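DITP/XTP pyrophosphatase (Mycobacteroides abscessus, PDB 6WWD) probably hydrolyses non-canonical purine nucleoside triphosphates such as XTP, dITP and ITP to monophosphate and diphosphate, clearing them from the nucleotide pool as a magnesium-dependent homodimer. Local coordinates at residues D[44-56]-D[72-86]. Sequence-based numbering, arbitrary orientation.
Sequences ETGASFEDNALIK and DSGLAVDALNWMPGV
K56 and E44 meet D72, the predicted proton acceptor and magnesium ligand of this HAM1-family active site, where helix 49-56 runs nearly antiparallel to strand 72-77. K56 NZ forms salt bridges to D72 OD1 (3.0 Å), on the anti side but well out of the carboxylate plane, and to E44 OE2 (2.9 Å), on the syn side and also tilted; D71 O accepts from this amine too. The E44 and D72 side chains approach from opposite directions, E44 OE1 only 2.5 Å from D72 OD1, with the carboxylate planes 41° apart. D72 OD2 lies at the edge of the F49 ring, 3.3 Å from F49 CD1. With CG anti to the carbonyl carbon (chi1 -56°), that ring is placed between D72 and the G85 backbone, and V122 and A124 of strand 118-128 also touch it. V86 inserts CG1 between F49 and N52, while its backbone N donates to G46 O. Beside V86 CG1, N52 ND2 ties the 44-48 loop to the helix start through T45 O and S48 O; N52 N and ND2 reach S48 O from opposite faces of its carbonyl plane. S48 is the N-cap, its OG accepting from D51 N. Farther along, one water donates to both A47 O and W82 O, each at 2.7 Å.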
ATOM      1  N   GLU D  44      19.252   1.114  -0.674  1.00 22.74           N
ATOM      2  CA  GLU D  44      17.836   1.328  -0.953  1.00 21.99           C
ATOM      3  C   GLU D  44      17.022   0.041  -0.818  1.00 20.16           C
ATOM      4  O   GLU D  44      17.469  -1.036  -1.231  1.00 18.78           O
ATOM      5  CB  GLU D  44      17.656   1.904  -2.356  1.00 16.71           C
ATOM      6  CG  GLU D  44      18.353   3.233  -2.569  1.00 21.94           C
ATOM      7  CD  GLU D  44      18.069   3.828  -3.938  1.00 22.29           C
ATOM      8  OE1 GLU D  44      16.984   3.567  -4.490  1.00 17.07           O
ATOM      9  OE2 GLU D  44      18.928   4.559  -4.462  1.00 28.02           O
ATOM     10  N   THR D  45      15.817   0.170  -0.243  1.00 15.43           N
ATOM     11  CA  THR D  45      14.883  -0.934  -0.055  1.00 15.06           C
ATOM     12  C   THR D  45      13.470  -0.488  -0.421  1.00 15.94           C
ATOM     13  O   THR D  45      13.168   0.707  -0.497  1.00 14.16           O
ATOM     14  CB  THR D  45      14.863  -1.459   1.395  1.00 19.23           C
ATOM     15  OG1 THR D  45      14.547  -0.389   2.312  1.00 17.51           O
ATOM     16  CG2 THR D  45      16.178  -2.077   1.758  1.00 18.42           C
ATOM     17  N   GLY D  46      12.615  -1.468  -0.656  1.00 15.28           N
ATOM     18  CA  GLY D  46      11.195  -1.223  -0.852  1.00 15.41           C
ATOM     19  C   GLY D  46      10.788  -0.946  -2.286  1.00 12.59           C
ATOM     20  O   GLY D  46      11.551  -1.082  -3.240  1.00 11.83           O
ATOM     21  N   ALA D  47       9.539  -0.484  -2.418  1.00 12.41           N
ATOM     22  CA  ALA D  47       8.934  -0.246  -3.713  1.00 11.38           C
ATOM     23  C   ALA D  47       8.848   1.226  -4.084  1.00 13.72           C
ATOM     24  O   ALA D  47       8.525   1.533  -5.235  1.00 13.94           O
ATOM     25  CB  ALA D  47       7.519  -0.848  -3.746  1.00 12.30           C
ATOM     26  N   SER D  48       9.149   2.150  -3.172  1.00 12.09           N
ATOM     27  CA  SER D  48       8.864   3.560  -3.449  1.00 16.74           C
ATOM     28  C   SER D  48      10.062   4.240  -4.099  1.00 11.91           C
ATOM     29  O   SER D  48      11.011   4.632  -3.420  1.00 11.37           O
ATOM     30  CB  SER D  48       8.462   4.309  -2.186  1.00 12.54           C
ATOM     31  OG  SER D  48       8.271   5.684  -2.523  1.00 13.39           O
ATOM     32  N   PHE D  49       9.995   4.423  -5.414  1.00 12.26           N
ATOM     33  CA  PHE D  49      10.993   5.240  -6.105  1.00 14.12           C
ATOM     34  C   PHE D  49      10.955   6.684  -5.623  1.00 12.78           C
ATOM     35  O   PHE D  49      12.000   7.343  -5.518  1.00 12.83           O
ATOM     36  CB  PHE D  49      10.768   5.176  -7.616  1.00 10.41           C
ATOM     37  CG  PHE D  49      10.785   3.787  -8.145  1.00 16.52           C
ATOM     38  CD1 PHE D  49      11.999   3.143  -8.397  1.00 11.66           C
ATOM     39  CD2 PHE D  49       9.598   3.098  -8.358  1.00 12.45           C
ATOM     40  CE1 PHE D  49      12.014   1.828  -8.860  1.00 11.79           C
ATOM     41  CE2 PHE D  49       9.611   1.798  -8.833  1.00 14.43           C
ATOM     42  CZ  PHE D  49      10.828   1.166  -9.097  1.00 10.46           C
ATOM     43  N   GLU D  50       9.758   7.191  -5.330  1.00 13.30           N
ATOM     44  CA  GLU D  50       9.628   8.558  -4.836  1.00 13.58           C
ATOM     45  C   GLU D  50      10.330   8.740  -3.499  1.00 12.89           C
ATOM     46  O   GLU D  50      11.138   9.660  -3.343  1.00 11.33           O
ATOM     47  CB  GLU D  50       8.151   8.932  -4.718  1.00 13.66           C
ATOM     48  CG  GLU D  50       7.455   9.064  -6.039  1.00 14.20           C
ATOM     49  CD  GLU D  50       6.037   9.589  -5.896  1.00 18.04           C
ATOM     50  OE1 GLU D  50       5.605   9.842  -4.766  1.00 17.06           O
ATOM     51  OE2 GLU D  50       5.350   9.733  -6.926  1.00 18.94           O
ATOM     52  N   ASP D  51      10.027   7.883  -2.512  1.00 12.13           N
ATOM     53  CA  ASP D  51      10.653   8.036  -1.195  1.00 15.09           C
ATOM     54  C   ASP D  51      12.163   7.949  -1.318  1.00 15.20           C
ATOM     55  O   ASP D  51      12.895   8.692  -0.657  1.00 18.53           O
ATOM     56  CB  ASP D  51      10.181   6.956  -0.209  1.00 14.83           C
ATOM     57  CG  ASP D  51       8.743   7.118   0.211  1.00 22.64           C
ATOM     58  OD1 ASP D  51       8.138   8.208   0.012  1.00 24.50           O
ATOM     59  OD2 ASP D  51       8.210   6.120   0.741  1.00 25.22           O
ATOM     60  N   ASN D  52      12.646   7.029  -2.153  1.00 14.51           N
ATOM     61  CA  ASN D  52      14.079   6.826  -2.242  1.00 14.13           C
ATOM     62  C   ASN D  52      14.760   7.961  -2.986  1.00 11.64           C
ATOM     63  O   ASN D  52      15.877   8.333  -2.630  1.00 14.87           O
ATOM     64  CB  ASN D  52      14.370   5.470  -2.876  1.00 15.46           C
ATOM     65  CG  ASN D  52      14.361   4.350  -1.845  1.00 17.08           C
ATOM     66  OD1 ASN D  52      15.346   4.147  -1.146  1.00 20.14           O
ATOM     67  ND2 ASN D  52      13.230   3.640  -1.720  1.00 15.10           N
ATOM     68  N   ALA D  53      14.103   8.551  -3.983  1.00  9.92           N
ATOM     69  CA  ALA D  53      14.690   9.729  -4.607  1.00 11.19           C
ATOM     70  C   ALA D  53      14.800  10.858  -3.594  1.00 12.94           C
ATOM     71  O   ALA D  53      15.822  11.541  -3.531  1.00 11.07           O
ATOM     72  CB  ALA D  53      13.876  10.170  -5.828  1.00 12.93           C
ATOM     73  N   LEU D  54      13.773  11.019  -2.745  1.00 11.67           N
ATOM     74  CA  LEU D  54      13.812  12.053  -1.715  1.00 17.24           C
ATOM     75  C   LEU D  54      14.921  11.791  -0.702  1.00 14.37           C
ATOM     76  O   LEU D  54      15.619  12.722  -0.287  1.00 14.76           O
ATOM     77  CB  LEU D  54      12.454  12.155  -1.011  1.00 13.22           C
ATOM     78  CG  LEU D  54      11.469  13.081  -1.716  1.00 17.97           C
ATOM     79  CD1 LEU D  54      10.045  12.928  -1.111  1.00 14.20           C
ATOM     80  CD2 LEU D  54      11.975  14.531  -1.600  1.00 15.88           C
ATOM     81  N   ILE D  55      15.091  10.539  -0.278  1.00 12.61           N
ATOM     82  CA  ILE D  55      16.168  10.245   0.660  1.00 17.13           C
ATOM     83  C   ILE D  55      17.509  10.675   0.074  1.00 13.07           C
ATOM     84  O   ILE D  55      18.322  11.318   0.749  1.00 14.33           O
ATOM     85  CB  ILE D  55      16.166   8.755   1.046  1.00 19.66           C
ATOM     86  CG1 ILE D  55      14.960   8.434   1.935  1.00 18.75           C
ATOM     87  CG2 ILE D  55      17.464   8.415   1.780  1.00 18.02           C
ATOM     88  CD1 ILE D  55      14.761   6.941   2.157  1.00 21.97           C
ATOM     89  N   LYS D  56      17.744  10.365  -1.201  1.00 13.48           N
ATOM     90  CA  LYS D  56      19.024  10.720  -1.810  1.00 15.32           C
ATOM     91  C   LYS D  56      19.196  12.230  -1.933  1.00 16.92           C
ATOM     92  O   LYS D  56      20.297  12.750  -1.715  1.00 17.17           O
ATOM     93  CB  LYS D  56      19.158  10.058  -3.176  1.00 15.34           C
ATOM     94  CG  LYS D  56      19.830   8.707  -3.093  1.00 27.90           C
ATOM     95  CD  LYS D  56      19.170   7.662  -3.962  1.00 26.84           C
ATOM     96  CE  LYS D  56      19.152   8.057  -5.405  1.00 24.62           C
ATOM     97  NZ  LYS D  56      18.918   6.861  -6.246  1.00 20.88           N
ATOM     98  N   ASP D  72      15.607   8.043  -9.332  1.00 15.04           N
ATOM     99  CA  ASP D  72      15.413   6.662  -8.890  1.00 15.82           C
ATOM    100  C   ASP D  72      14.438   5.991  -9.838  1.00 15.48           C
ATOM    101  O   ASP D  72      13.299   6.447  -9.957  1.00 14.76           O
ATOM    102  CB  ASP D  72      14.887   6.629  -7.458  1.00 14.68           C
ATOM    103  CG  ASP D  72      15.304   5.387  -6.728  1.00 21.61           C
ATOM    104  OD1 ASP D  72      16.262   5.450  -5.933  1.00 21.60           O
ATOM    105  OD2 ASP D  72      14.700   4.336  -6.978  1.00 21.98           O
ATOM    106  N   SER D  73      14.876   4.919 -10.506  1.00 12.10           N
ATOM    107  CA  SER D  73      14.104   4.295 -11.571  1.00 15.28           C
ATOM    108  C   SER D  73      14.122   2.787 -11.389  1.00 17.97           C
ATOM    109  O   SER D  73      14.990   2.235 -10.701  1.00 17.99           O
ATOM    110  CB  SER D  73      14.651   4.646 -12.965  1.00 14.67           C
ATOM    111  OG  SER D  73      14.723   6.047 -13.100  1.00 22.61           O
ATOM    112  N   GLY D  74      13.153   2.125 -12.016  1.00 13.26           N
ATOM    113  CA  GLY D  74      13.133   0.674 -11.979  1.00 16.64           C
ATOM    114  C   GLY D  74      11.805   0.128 -12.474  1.00 16.44           C
ATOM    115  O   GLY D  74      11.075   0.804 -13.201  1.00 15.70           O
ATOM    116  N   LEU D  75      11.529  -1.125 -12.091  1.00 11.37           N
ATOM    117  CA  LEU D  75      10.366  -1.859 -12.563  1.00 12.56           C
ATOM    118  C   LEU D  75       9.448  -2.196 -11.396  1.00 11.95           C
ATOM    119  O   LEU D  75       9.911  -2.662 -10.351  1.00 12.58           O
ATOM    120  CB  LEU D  75      10.811  -3.129 -13.295  1.00 15.25           C
ATOM    121  CG  LEU D  75       9.759  -4.061 -13.896  1.00 13.92           C
ATOM    122  CD1 LEU D  75       9.052  -3.380 -15.068  1.00 12.75           C
ATOM    123  CD2 LEU D  75      10.481  -5.320 -14.370  1.00 14.51           C
ATOM    124  N   ALA D  76       8.150  -1.983 -11.581  1.00 11.20           N
ATOM    125  CA  ALA D  76       7.138  -2.291 -10.575  1.00 11.73           C
ATOM    126  C   ALA D  76       6.184  -3.319 -11.158  1.00 10.93           C
ATOM    127  O   ALA D  76       5.529  -3.050 -12.169  1.00 10.87           O
ATOM    128  CB  ALA D  76       6.363  -1.033 -10.147  1.00  9.91           C
ATOM    129  N   VAL D  77       6.088  -4.481 -10.519  1.00 10.45           N
ATOM    130  CA  VAL D  77       5.268  -5.591 -11.001  1.00 10.67           C
ATOM    131  C   VAL D  77       4.135  -5.816 -10.001  1.00 12.31           C
ATOM    132  O   VAL D  77       4.387  -6.072  -8.814  1.00 10.55           O
ATOM    133  CB  VAL D  77       6.100  -6.876 -11.187  1.00 11.24           C
ATOM    134  CG1 VAL D  77       5.234  -8.011 -11.704  1.00 11.52           C
ATOM    135  CG2 VAL D  77       7.309  -6.628 -12.098  1.00 11.73           C
ATOM    136  N   ASP D  78       2.892  -5.719 -10.481  1.00 11.82           N
ATOM    137  CA  ASP D  78       1.729  -5.890  -9.612  1.00 13.18           C
ATOM    138  C   ASP D  78       1.814  -7.180  -8.800  1.00 13.63           C
ATOM    139  O   ASP D  78       1.624  -7.182  -7.573  1.00 12.09           O
ATOM    140  CB  ASP D  78       0.444  -5.873 -10.447  1.00 13.88           C
ATOM    141  CG  ASP D  78       0.250  -4.568 -11.209  1.00 21.55           C
ATOM    142  OD1 ASP D  78       1.186  -3.741 -11.256  1.00 23.55           O
ATOM    143  OD2 ASP D  78      -0.842  -4.360 -11.776  1.00 30.61           O
ATOM    144  N   ALA D  79       2.109  -8.296  -9.472  1.00 11.87           N
ATOM    145  CA  ALA D  79       2.122  -9.600  -8.814  1.00 11.64           C
ATOM    146  C   ALA D  79       3.199  -9.722  -7.741  1.00 12.88           C
ATOM    147  O   ALA D  79       3.138 -10.652  -6.920  1.00 12.40           O
ATOM    148  CB  ALA D  79       2.318 -10.708  -9.863  1.00 13.50           C
ATOM    149  N   LEU D  80       4.197  -8.831  -7.740  1.00 11.59           N
ATOM    150  CA  LEU D  80       5.244  -8.810  -6.725  1.00 12.10           C
ATOM    151  C   LEU D  80       5.060  -7.646  -5.756  1.00 11.89           C
ATOM    152  O   LEU D  80       6.034  -7.155  -5.163  1.00 12.13           O
ATOM    153  CB  LEU D  80       6.632  -8.738  -7.370  1.00 12.30           C
ATOM    154  CG  LEU D  80       7.051  -9.810  -8.394  1.00 14.84           C
ATOM    155  CD1 LEU D  80       8.503  -9.603  -8.857  1.00 13.35           C
ATOM    156  CD2 LEU D  80       6.846 -11.258  -7.915  1.00 13.74           C
ATOM    157  N   ASN D  81       3.816  -7.201  -5.589  1.00 11.48           N
ATOM    158  CA  ASN D  81       3.488  -6.059  -4.728  1.00 14.91           C
ATOM    159  C   ASN D  81       4.355  -4.848  -5.067  1.00 12.61           C
ATOM    160  O   ASN D  81       4.809  -4.112  -4.186  1.00 11.09           O
ATOM    161  CB  ASN D  81       3.611  -6.405  -3.247  1.00 12.96           C
ATOM    162  CG  ASN D  81       2.658  -5.595  -2.388  1.00 14.49           C
ATOM    163  OD1 ASN D  81       1.542  -5.303  -2.802  1.00 15.38           O
ATOM    164  ND2 ASN D  81       3.098  -5.225  -1.194  1.00 15.15           N
ATOM    165  N   TRP D  82       4.568  -4.650  -6.365  1.00 13.46           N
ATOM    166  CA  TRP D  82       5.261  -3.517  -6.968  1.00 10.31           C
ATOM    167  C   TRP D  82       6.768  -3.550  -6.759  1.00 12.60           C
ATOM    168  O   TRP D  82       7.450  -2.580  -7.096  1.00 15.38           O
ATOM    169  CB  TRP D  82       4.625  -2.191  -6.518  1.00 12.82           C
ATOM    170  CG  TRP D  82       3.294  -2.094  -7.231  1.00 13.87           C
ATOM    171  CD1 TRP D  82       3.097  -1.738  -8.536  1.00 15.40           C
ATOM    172  CD2 TRP D  82       2.008  -2.462  -6.723  1.00 20.03           C
ATOM    173  NE1 TRP D  82       1.768  -1.819  -8.862  1.00 25.07           N
ATOM    174  CE2 TRP D  82       1.073  -2.258  -7.766  1.00 20.89           C
ATOM    175  CE3 TRP D  82       1.547  -2.896  -5.476  1.00 19.73           C
ATOM    176  CZ2 TRP D  82      -0.288  -2.494  -7.609  1.00 25.49           C
ATOM    177  CZ3 TRP D  82       0.191  -3.152  -5.325  1.00 30.99           C
ATOM    178  CH2 TRP D  82      -0.711  -2.942  -6.384  1.00 35.94           C
ATOM    179  N   MET D  83       7.317  -4.670  -6.283  1.00  9.47           N
ATOM    180  CA  MET D  83       8.725  -4.972  -6.501  1.00 10.62           C
ATOM    181  C   MET D  83       8.896  -5.421  -7.964  1.00 10.05           C
ATOM    182  O   MET D  83       7.915  -5.662  -8.657  1.00 12.14           O
ATOM    183  CB  MET D  83       9.197  -6.039  -5.507  1.00  8.84           C
ATOM    184  CG  MET D  83       8.996  -5.663  -4.019  1.00  9.82           C
ATOM    185  SD  MET D  83       9.820  -4.105  -3.582  1.00 11.48           S
ATOM    186  CE  MET D  83      11.526  -4.676  -3.495  1.00 10.59           C
ATOM    187  N   PRO D  84      10.130  -5.529  -8.480  1.00 10.62           N
ATOM    188  CA  PRO D  84      11.463  -5.337  -7.900  1.00 10.89           C
ATOM    189  C   PRO D  84      11.692  -3.969  -7.262  1.00 10.47           C
ATOM    190  O   PRO D  84      12.536  -3.896  -6.389  1.00  9.99           O
ATOM    191  CB  PRO D  84      12.393  -5.530  -9.100  1.00 10.01           C
ATOM    192  CG  PRO D  84      11.648  -6.445 -10.001  1.00 11.51           C
ATOM    193  CD  PRO D  84      10.221  -5.962  -9.889  1.00 12.35           C
ATOM    194  N   GLY D  85      10.958  -2.937  -7.675  1.00 11.09           N
ATOM    195  CA  GLY D  85      11.062  -1.655  -6.987  1.00 10.23           C
ATOM    196  C   GLY D  85      12.484  -1.135  -7.063  1.00 11.43           C
ATOM    197  O   GLY D  85      13.151  -1.256  -8.092  1.00 13.70           O
ATOM    198  N   VAL D  86      12.976  -0.570  -5.954  1.00 12.46           N
ATOM    199  CA  VAL D  86      14.316   0.018  -5.957  1.00 14.23           C
ATOM    200  C   VAL D  86      15.409  -1.039  -5.904  1.00 14.70           C
ATOM    201  O   VAL D  86      16.598  -0.688  -5.996  1.00 16.32           O
ATOM    202  CB  VAL D  86      14.463   1.057  -4.824  1.00 15.79           C
ATOM    203  CG1 VAL D  86      13.345   2.116  -4.922  1.00 15.85           C
ATOM    204  CG2 VAL D  86      14.466   0.392  -3.464  1.00 15.73           C
TER
HETATM  205  O   HOH W   1      18.113   1.586  -6.289  1.00 26.24           O
HETATM  206  O   HOH W   2       7.368   0.117  -7.268  1.00 11.57           O